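Local coordinates for protein uncharacterized HTH-type transcriptional regulator YydK (Bacillus subtilis subsp. subtilis, PDB 3BWG) that probably binds DNA as a GntR-type transcriptional regulator, joining a winged helix-turn-helix domain to a UTRA domain, at residues D122-K127 and Y144-V149; Y139-Y144 and Y218-Y223; L193-G198 and Y223-S228. One frame throughout, in Å; residues are numbered along the deposited sequence.

Contact 1. Residues D122-K127 and Y144-V149; sequences DIYYVK and YTKSIV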
# COMPACT_ATOMS: atom_id res chain seq x y z
N ASP B 122 -21.87 21.94 4.59
CA ASP B 122 -22.00 21.63 3.15
C ASP B 122 -20.84 20.77 2.62
O ASP B 122 -19.67 20.97 2.99
CB ASP B 122 -22.02 22.92 2.33
CG ASP B 122 -23.30 23.70 2.49
OD1 ASP B 122 -24.29 23.14 3.00
OD2 ASP B 122 -23.32 24.88 2.08
N ILE B 123 -21.15 19.81 1.77
CA ILE B 123 -20.11 19.11 1.03
C ILE B 123 -20.40 19.29 -0.45
O ILE B 123 -21.56 19.55 -0.79
CB ILE B 123 -19.96 17.60 1.44
CG1 ILE B 123 -21.28 16.80 1.35
CG2 ILE B 123 -19.45 17.50 2.89
CD1 ILE B 123 -21.51 16.03 0.05
N TYR B 124 -19.36 19.23 -1.30
CA TYR B 124 -19.54 18.92 -2.73
C TYR B 124 -19.70 17.43 -2.92
O TYR B 124 -18.88 16.66 -2.41
CB TYR B 124 -18.35 19.33 -3.57
CG TYR B 124 -18.43 20.73 -4.00
CD1 TYR B 124 -17.65 21.72 -3.38
CD2 TYR B 124 -19.33 21.11 -4.97
CE1 TYR B 124 -17.74 23.04 -3.76
CE2 TYR B 124 -19.46 22.44 -5.36
CZ TYR B 124 -18.66 23.39 -4.77
OH TYR B 124 -18.80 24.70 -5.17
N TYR B 125 -20.72 17.02 -3.67
CA TYR B 125 -20.93 15.60 -3.91
C TYR B 125 -20.64 15.29 -5.35
O TYR B 125 -21.17 15.95 -6.23
CB TYR B 125 -22.38 15.23 -3.59
CG TYR B 125 -22.81 13.86 -4.05
CD1 TYR B 125 -22.46 12.73 -3.30
CD2 TYR B 125 -23.60 13.68 -5.20
CE1 TYR B 125 -22.83 11.48 -3.70
CE2 TYR B 125 -24.00 12.40 -5.60
CZ TYR B 125 -23.59 11.31 -4.84
OH TYR B 125 -23.95 10.02 -5.15
N VAL B 126 -19.84 14.26 -5.59
CA VAL B 126 -19.62 13.86 -6.97
C VAL B 126 -19.89 12.39 -7.24
O VAL B 126 -19.59 11.52 -6.41
CB VAL B 126 -18.30 14.44 -7.63
CG1 VAL B 126 -17.55 15.38 -6.71
CG2 VAL B 126 -17.42 13.39 -8.33
N LYS B 127 -20.58 12.12 -8.35
CA LYS B 127 -20.89 10.78 -8.75
C LYS B 127 -20.37 10.68 -10.19
O LYS B 127 -20.77 11.50 -11.05
CB LYS B 127 -22.39 10.53 -8.67
CG LYS B 127 -22.77 9.10 -9.05
CD LYS B 127 -24.28 8.88 -9.32
CE LYS B 127 -25.04 8.70 -8.01
NZ LYS B 127 -26.49 8.46 -8.34
N TYR B 144 -16.61 16.07 -0.66
CA TYR B 144 -15.56 17.04 -0.32
C TYR B 144 -16.09 18.08 0.60
O TYR B 144 -17.10 18.68 0.29
CB TYR B 144 -15.07 17.73 -1.60
CG TYR B 144 -14.51 16.76 -2.57
CD1 TYR B 144 -13.12 16.57 -2.70
CD2 TYR B 144 -15.35 16.01 -3.36
CE1 TYR B 144 -12.62 15.64 -3.61
CE2 TYR B 144 -14.88 15.10 -4.25
CZ TYR B 144 -13.53 14.91 -4.38
OH TYR B 144 -13.14 13.97 -5.29
N THR B 145 -15.39 18.33 1.70
CA THR B 145 -15.77 19.40 2.65
C THR B 145 -15.70 20.73 1.94
O THR B 145 -14.65 21.10 1.51
CB THR B 145 -14.87 19.41 3.89
OG1 THR B 145 -14.87 18.10 4.48
CG2 THR B 145 -15.38 20.41 4.93
N LYS B 146 -16.83 21.40 1.80
CA LYS B 146 -16.94 22.63 1.00
C LYS B 146 -16.15 23.84 1.56
O LYS B 146 -15.64 24.67 0.80
CB LYS B 146 -18.42 22.99 0.77
CG LYS B 146 -18.60 24.02 -0.31
CD LYS B 146 -19.98 24.13 -0.81
CE LYS B 146 -20.13 25.35 -1.69
NZ LYS B 146 -20.03 26.64 -0.92
N SER B 147 -16.01 23.93 2.88
CA SER B 147 -15.27 25.05 3.46
C SER B 147 -13.77 24.85 3.23
O SER B 147 -12.99 25.79 3.36
CB SER B 147 -15.61 25.22 4.93
OG SER B 147 -15.27 24.07 5.67
N ILE B 148 -13.38 23.63 2.86
CA ILE B 148 -12.01 23.35 2.39
C ILE B 148 -11.91 23.45 0.84
O ILE B 148 -11.13 24.22 0.32
CB ILE B 148 -11.52 21.96 2.87
CG1 ILE B 148 -11.60 21.89 4.41
CG2 ILE B 148 -10.07 21.71 2.32
CD1 ILE B 148 -11.15 20.55 5.05
N VAL B 149 -12.69 22.65 0.13
CA VAL B 149 -12.67 22.63 -1.35
C VAL B 149 -13.80 23.55 -1.78
O VAL B 149 -14.97 23.14 -1.85
CB VAL B 149 -12.90 21.22 -1.88
CG1 VAL B 149 -12.84 21.22 -3.39
CG2 VAL B 149 -11.87 20.23 -1.24
O HOH W 1 -18.66 23.30 4.24
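With its CG anti to the backbone N (chi1 -166°), the chain of Lys-146 runs extended past the ring of Tyr-124 and turns only at its last torsion. The tyrosine's own CG is anti to its carbonyl carbon, which brings the ring alongside the lysine's methylenes. Lys-146 CG comes within 3.7 Å of Tyr-124 CE1, and Lys-146 CE ends near the phenol oxygen; the two side chains cross obliquely. A lysine suits this border because its methylenes can lie against an aromatic ring while the ammonium group stays at the partly exposed rim, near but not in contact with the Asp-122 carboxylate. The same ring has a backbone acceptor at its edge, with Val-149 O lying in the ring plane 3.4 Å from Tyr-124 CE1.

Next along the strands, Tyr-144 CB and Tyr-124 CB pack on the same side of the sheet. Val-126 CG1 rests 3.6 Å from Tyr-144 CE2, so a compact branched residue packs against the second ring. Tyr-124 O lies in the plane of that ring, at its edge.

The backbones are tied by a reciprocal pair: Tyr-124 N donates to Tyr-144 O at 2.8 Å, and Tyr-144 N returns a straighter bond to Tyr-124 O at 2.9 Å. Beyond it Lys-146 N reaches Asp-122 O at 3.1 Å, and a water also donates to this carbonyl. The carboxylate of Asp-122 is engaged by Lys-106 in a salt bridge.

After Thr-145 the chain curls round, and Thr-145 O accepts from both Ile-148 N and Val-149 N. The whole is the open end of an antiparallel beta hairpin, strands 123-132 and 135-145, in the sheet of the UTRA domain, where the second strand leaves its partner.

Contact 2. Residues Y139-Y144 and Y218-Y223; sequences YEESYY and YSKISY. With EDO (1,2-ethanediol), chain H; EDO (1,2-ethanediol), chain I.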
# COMPACT_ATOMS: atom_id res chain seq x y z
N TYR B 139 -16.78 3.16 -10.74
CA TYR B 139 -17.93 3.92 -10.45
C TYR B 139 -17.60 4.49 -9.07
O TYR B 139 -17.23 3.74 -8.16
CB TYR B 139 -19.17 2.99 -10.41
CG TYR B 139 -20.38 3.61 -9.74
CD1 TYR B 139 -20.93 4.81 -10.23
CD2 TYR B 139 -20.96 3.04 -8.62
CE1 TYR B 139 -22.00 5.42 -9.61
CE2 TYR B 139 -22.07 3.63 -7.99
CZ TYR B 139 -22.59 4.84 -8.50
OH TYR B 139 -23.68 5.46 -7.91
N GLU B 140 -17.70 5.81 -8.93
CA GLU B 140 -17.30 6.48 -7.71
C GLU B 140 -18.32 7.48 -7.15
O GLU B 140 -18.99 8.21 -7.87
CB GLU B 140 -15.94 7.16 -7.93
CG GLU B 140 -15.69 8.46 -7.13
CD GLU B 140 -14.44 9.22 -7.59
OE1 GLU B 140 -13.89 9.98 -6.81
OE2 GLU B 140 -13.99 9.02 -8.72
N GLU B 141 -18.38 7.56 -5.83
CA GLU B 141 -19.06 8.65 -5.19
C GLU B 141 -18.01 9.24 -4.29
O GLU B 141 -17.32 8.51 -3.54
CB GLU B 141 -20.22 8.14 -4.32
CG GLU B 141 -21.47 7.73 -5.09
CD GLU B 141 -22.58 7.23 -4.14
OE1 GLU B 141 -23.51 8.01 -3.79
OE2 GLU B 141 -22.49 6.05 -3.72
N SER B 142 -17.84 10.57 -4.36
CA SER B 142 -16.99 11.24 -3.40
C SER B 142 -17.61 12.47 -2.78
O SER B 142 -18.54 13.07 -3.32
CB SER B 142 -15.61 11.52 -3.97
OG SER B 142 -15.74 11.92 -5.30
N TYR B 143 -17.08 12.84 -1.62
CA TYR B 143 -17.64 13.91 -0.84
C TYR B 143 -16.51 14.79 -0.38
O TYR B 143 -15.62 14.33 0.29
CB TYR B 143 -18.34 13.34 0.39
CG TYR B 143 -19.30 12.20 0.14
CD1 TYR B 143 -20.68 12.42 0.15
CD2 TYR B 143 -18.83 10.91 -0.07
CE1 TYR B 143 -21.57 11.35 -0.03
CE2 TYR B 143 -19.70 9.86 -0.27
CZ TYR B 143 -21.06 10.08 -0.26
OH TYR B 143 -21.92 9.02 -0.46
N TYR B 144 -16.61 16.07 -0.66
CA TYR B 144 -15.56 17.04 -0.32
C TYR B 144 -16.09 18.08 0.60
O TYR B 144 -17.10 18.68 0.29
CB TYR B 144 -15.07 17.73 -1.60
CG TYR B 144 -14.51 16.76 -2.57
CD1 TYR B 144 -13.12 16.57 -2.70
CD2 TYR B 144 -15.35 16.01 -3.36
CE1 TYR B 144 -12.62 15.64 -3.61
CE2 TYR B 144 -14.88 15.10 -4.25
CZ TYR B 144 -13.53 14.91 -4.38
OH TYR B 144 -13.14 13.97 -5.29
N TYR B 218 -13.77 12.10 1.13
CA TYR B 218 -14.14 10.74 1.40
C TYR B 218 -14.73 10.23 0.11
O TYR B 218 -15.67 10.84 -0.43
CB TYR B 218 -15.20 10.69 2.51
CG TYR B 218 -15.78 9.33 2.73
CD1 TYR B 218 -14.96 8.25 3.07
CD2 TYR B 218 -17.16 9.11 2.64
CE1 TYR B 218 -15.48 6.99 3.27
CE2 TYR B 218 -17.69 7.87 2.85
CZ TYR B 218 -16.85 6.82 3.18
OH TYR B 218 -17.39 5.56 3.43
N SER B 219 -14.21 9.11 -0.37
CA SER B 219 -14.71 8.51 -1.60
C SER B 219 -15.04 7.02 -1.42
O SER B 219 -14.46 6.32 -0.55
CB SER B 219 -13.71 8.74 -2.74
OG SER B 219 -12.63 7.86 -2.60
N LYS B 220 -15.99 6.57 -2.23
CA LYS B 220 -16.47 5.19 -2.26
C LYS B 220 -16.39 4.75 -3.69
O LYS B 220 -17.06 5.31 -4.55
CB LYS B 220 -17.91 5.16 -1.80
CG LYS B 220 -18.02 5.48 -0.32
CD LYS B 220 -19.39 6.05 0.04
CE LYS B 220 -20.54 5.15 -0.36
NZ LYS B 220 -20.89 4.23 0.75
N ILE B 221 -15.56 3.74 -3.97
CA ILE B 221 -15.31 3.33 -5.35
C ILE B 221 -15.42 1.83 -5.56
O ILE B 221 -14.92 1.02 -4.77
CB ILE B 221 -13.95 3.80 -5.80
CG1 ILE B 221 -13.79 5.31 -5.50
CG2 ILE B 221 -13.76 3.48 -7.33
CD1 ILE B 221 -12.50 5.95 -6.00
N SER B 222 -16.13 1.46 -6.62
CA SER B 222 -16.19 0.09 -7.07
C SER B 222 -15.49 0.00 -8.42
O SER B 222 -15.87 0.70 -9.35
CB SER B 222 -17.66 -0.36 -7.21
OG SER B 222 -18.28 -0.37 -5.95
N TYR B 223 -14.50 -0.88 -8.52
CA TYR B 223 -13.78 -1.08 -9.76
C TYR B 223 -14.30 -2.23 -10.63
O TYR B 223 -14.85 -3.23 -10.11
CB TYR B 223 -12.28 -1.26 -9.46
CG TYR B 223 -11.62 -0.02 -8.85
CD1 TYR B 223 -11.04 0.93 -9.67
CD2 TYR B 223 -11.57 0.18 -7.46
CE1 TYR B 223 -10.44 2.09 -9.13
CE2 TYR B 223 -10.96 1.33 -6.89
CZ TYR B 223 -10.38 2.27 -7.75
OH TYR B 223 -9.77 3.43 -7.28
C1 EDO H . -19.07 3.12 -5.15
O1 EDO H . -19.65 1.84 -5.39
C2 EDO H . -20.19 4.13 -5.18
O2 EDO H . -20.92 3.98 -3.96
C1 EDO I . -10.96 -5.33 -9.50
O1 EDO I . -9.83 -4.52 -9.62
C2 EDO I . -12.08 -4.38 -9.18
O2 EDO I . -13.19 -5.21 -9.00
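Tyr-143 and Tyr-218 are paired across a hydrogen-bonded antiparallel site, yet their side chains start differently. Tyr-143 has CG anti to its carbonyl carbon (chi1 -49°), whereas Tyr-218 sets CG opposite its backbone N. Both side chains leave the same face of the sheet, and the rings lie side by side with planes at 23°, slid so far that they barely overlap, touching where CD2 of Tyr-143 meets CD2 of Tyr-218 at 3.7 Å. Tyr-218 O sits at the edge of the Tyr-143 ring, in its plane. Lys-220 CD comes to the same ring's edge, 3.8 Å from Tyr-143 CE2; the lysine then bends at its last two torsions, and its ammonium group pairs with Glu-110.

These are central neighbours, strands 135-145 and 215-224, in the antiparallel sheet of the UTRA domain, running at 176° to each other. Six backbone bonds join them in reciprocal pairs, among them Lys-220 N to Glu-141 O at 2.7 Å.

On the face of Tyr-139, Tyr-143 and Tyr-218, Glu-141 stretches out to give OE1 to Tyr-125 OH, while its OE2 accepts from a 1,2-ethanediol at 2.6 Å. The other hydroxyl of that diol, probably a crystallisation additive, is hydrogen-bonded to Ser-222 OG, and its C2 lies 3.4 Å from Tyr-139 CE2.

On the opposite face, small side chains let the strands approach: Ser-142 CB and Ser-219 CB are 3.6 Å apart. Glu-140 and Ile-221 run abreast there, the glutamate's methylenes against the isoleucine's CG1 while its OE2 forms a salt bridge with Arg-128.

Contact 3. Residues L193-G198 and Y223-S228; sequences LGLEAG and YNYEQS. With EDO (1,2-ethanediol), chain I.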
# COMPACT_ATOMS: atom_id res chain seq x y z
N LEU B 193 -20.90 -0.05 -14.81
CA LEU B 193 -19.67 -0.72 -15.29
C LEU B 193 -19.83 -1.51 -16.56
O LEU B 193 -18.83 -1.88 -17.18
CB LEU B 193 -18.99 -1.55 -14.18
CG LEU B 193 -18.55 -0.71 -12.97
CD1 LEU B 193 -17.91 -1.59 -11.88
CD2 LEU B 193 -17.60 0.46 -13.31
N GLY B 194 -21.08 -1.73 -16.99
CA GLY B 194 -21.36 -2.60 -18.14
C GLY B 194 -21.04 -4.07 -17.89
O GLY B 194 -20.67 -4.79 -18.82
N LEU B 195 -21.16 -4.52 -16.65
CA LEU B 195 -20.92 -5.92 -16.29
C LEU B 195 -22.23 -6.50 -15.77
O LEU B 195 -23.23 -5.80 -15.75
CB LEU B 195 -19.83 -6.04 -15.21
CG LEU B 195 -18.46 -5.45 -15.57
CD1 LEU B 195 -17.59 -5.37 -14.32
CD2 LEU B 195 -17.84 -6.28 -16.69
N GLU B 196 -22.24 -7.76 -15.35
CA GLU B 196 -23.45 -8.39 -14.78
C GLU B 196 -23.47 -8.26 -13.25
O GLU B 196 -22.42 -8.32 -12.62
CB GLU B 196 -23.50 -9.85 -15.16
CG GLU B 196 -23.21 -10.10 -16.63
CD GLU B 196 -22.72 -11.52 -16.93
OE1 GLU B 196 -21.87 -11.65 -17.83
OE2 GLU B 196 -23.19 -12.49 -16.28
N ALA B 197 -24.66 -8.10 -12.67
CA ALA B 197 -24.81 -8.08 -11.21
C ALA B 197 -24.36 -9.41 -10.62
O ALA B 197 -24.52 -10.46 -11.23
CB ALA B 197 -26.26 -7.75 -10.80
N GLY B 198 -23.76 -9.37 -9.43
CA GLY B 198 -23.30 -10.59 -8.80
C GLY B 198 -21.86 -10.92 -9.12
O GLY B 198 -21.22 -11.68 -8.39
N TYR B 223 -14.50 -0.88 -8.52
CA TYR B 223 -13.78 -1.08 -9.76
C TYR B 223 -14.30 -2.23 -10.63
O TYR B 223 -14.85 -3.23 -10.11
CB TYR B 223 -12.28 -1.26 -9.46
CG TYR B 223 -11.62 -0.02 -8.85
CD1 TYR B 223 -11.04 0.93 -9.67
CD2 TYR B 223 -11.57 0.18 -7.46
CE1 TYR B 223 -10.44 2.09 -9.13
CE2 TYR B 223 -10.96 1.33 -6.89
CZ TYR B 223 -10.38 2.27 -7.75
OH TYR B 223 -9.77 3.43 -7.28
N ASN B 224 -14.11 -2.10 -11.93
CA ASN B 224 -14.32 -3.19 -12.88
C ASN B 224 -13.20 -4.24 -12.75
O ASN B 224 -12.05 -3.97 -13.13
CB ASN B 224 -14.37 -2.56 -14.29
CG ASN B 224 -14.57 -3.56 -15.39
OD1 ASN B 224 -14.26 -4.76 -15.26
ND2 ASN B 224 -15.06 -3.06 -16.52
N TYR B 225 -13.54 -5.42 -12.22
CA TYR B 225 -12.57 -6.50 -12.00
C TYR B 225 -11.84 -6.96 -13.27
O TYR B 225 -10.75 -7.53 -13.19
CB TYR B 225 -13.21 -7.70 -11.27
CG TYR B 225 -13.99 -8.64 -12.15
CD1 TYR B 225 -13.45 -9.86 -12.53
CD2 TYR B 225 -15.27 -8.31 -12.60
CE1 TYR B 225 -14.16 -10.75 -13.36
CE2 TYR B 225 -16.00 -9.18 -13.44
CZ TYR B 225 -15.44 -10.39 -13.79
OH TYR B 225 -16.14 -11.26 -14.57
N GLU B 226 -12.42 -6.70 -14.43
CA GLU B 226 -11.79 -7.11 -15.69
C GLU B 226 -10.84 -6.07 -16.27
O GLU B 226 -10.19 -6.34 -17.26
CB GLU B 226 -12.82 -7.39 -16.81
CG GLU B 226 -14.02 -8.17 -16.44
CD GLU B 226 -14.76 -8.66 -17.69
OE1 GLU B 226 -15.22 -7.83 -18.53
OE2 GLU B 226 -14.83 -9.90 -17.85
N GLN B 227 -10.81 -4.86 -15.70
CA GLN B 227 -10.07 -3.75 -16.33
C GLN B 227 -9.09 -3.08 -15.33
O GLN B 227 -8.54 -2.00 -15.60
CB GLN B 227 -11.02 -2.69 -16.90
CG GLN B 227 -12.04 -3.17 -17.94
CD GLN B 227 -11.39 -3.54 -19.25
OE1 GLN B 227 -10.32 -3.06 -19.56
NE2 GLN B 227 -12.04 -4.42 -20.02
N SER B 228 -8.88 -3.72 -14.19
CA SER B 228 -8.04 -3.11 -13.12
C SER B 228 -7.36 -4.16 -12.25
O SER B 228 -7.86 -5.28 -12.09
CB SER B 228 -8.89 -2.16 -12.29
OG SER B 228 -9.87 -2.90 -11.62
C1 EDO I . -10.96 -5.33 -9.50
O1 EDO I . -9.83 -4.52 -9.62
C2 EDO I . -12.08 -4.38 -9.18
O2 EDO I . -13.19 -5.21 -9.00
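Van der Waals contact carries the meeting of Leu-195 and Leu-193 with residues 223-226, the leucine methyls lying mostly against polar groups, and no hydrogen bond crosses between the segments. Leu-195 has CG anti to its carbonyl carbon (chi1 -58°), which spreads its two methyls over separate partners. CD1 lies 3.5 Å from Asn-224 OD1 and also touches Tyr-225 CD2 at 4.1 Å; CD2 meets Glu-226 OE1 at 3.6 Å, where the leucine and glutamate chains pass antiparallel to one another. Leu-193 instead presses its CD1 against the backbone, 3.8 Å from Asn-224 N. Branched leucines suit this place because the two methyls of one side chain can touch different neighbours at once.

Polar bonds hold the second segment in shape. Asn-224 OD1 accepts from Glu-226 N at 2.8 Å, an Asx turn, while its ND2 is bonded to Thr-136, which also binds Leu-193 O. Asn-224 O takes Gln-227 N and Ser-228 OG from opposite faces of its plane, the hydroxyl bond being 2.9 Å. Were Asn-224 an alanine, Glu-226 N would probably lose its side-chain acceptor and Thr-136 a partner, and a gap would be likely to open beside Leu-195 CD1.

A 1,2-ethanediol, probably from the crystallisation liquor, lies against the turn, donating to Tyr-223 O and, through its other hydroxyl, to Ser-228 OG at 2.6 Å. Tyr-225 also packs on Val-182 of the second subunit.

In backbone conformation, Gly-194, with positive phi, is the C-prime residue of a Schellman motif ending helix 187-193. A helix C-terminus is set against a type I beta turn, Asn-224 to Gln-227, that continues from strand 215-224 of the UTRA domain.

All three contacts belong to the UTRA domain and reach its antiparallel sheet. Contact 1 joins strands 123-132 and 135-145, contact 2 joins 135-145 to 215-224, and contact 3 sets the loop after helix 187-193 against the end of 215-224. Contacts 1 and 2 share Tyr-144, with centres about 12 Å apart; contacts 2 and 3 share Tyr-223, with centres about 16 Å apart. Contacts 1 and 3 are about 27 Å apart between centres and do not touch. Along the chain, contact 2 interleaves with both others, whereas contact 1 closes before contact 3 opens. Strand 135-145 therefore links a local hairpin to a strand much later in sequence, binding distant parts of the domain into one sheet.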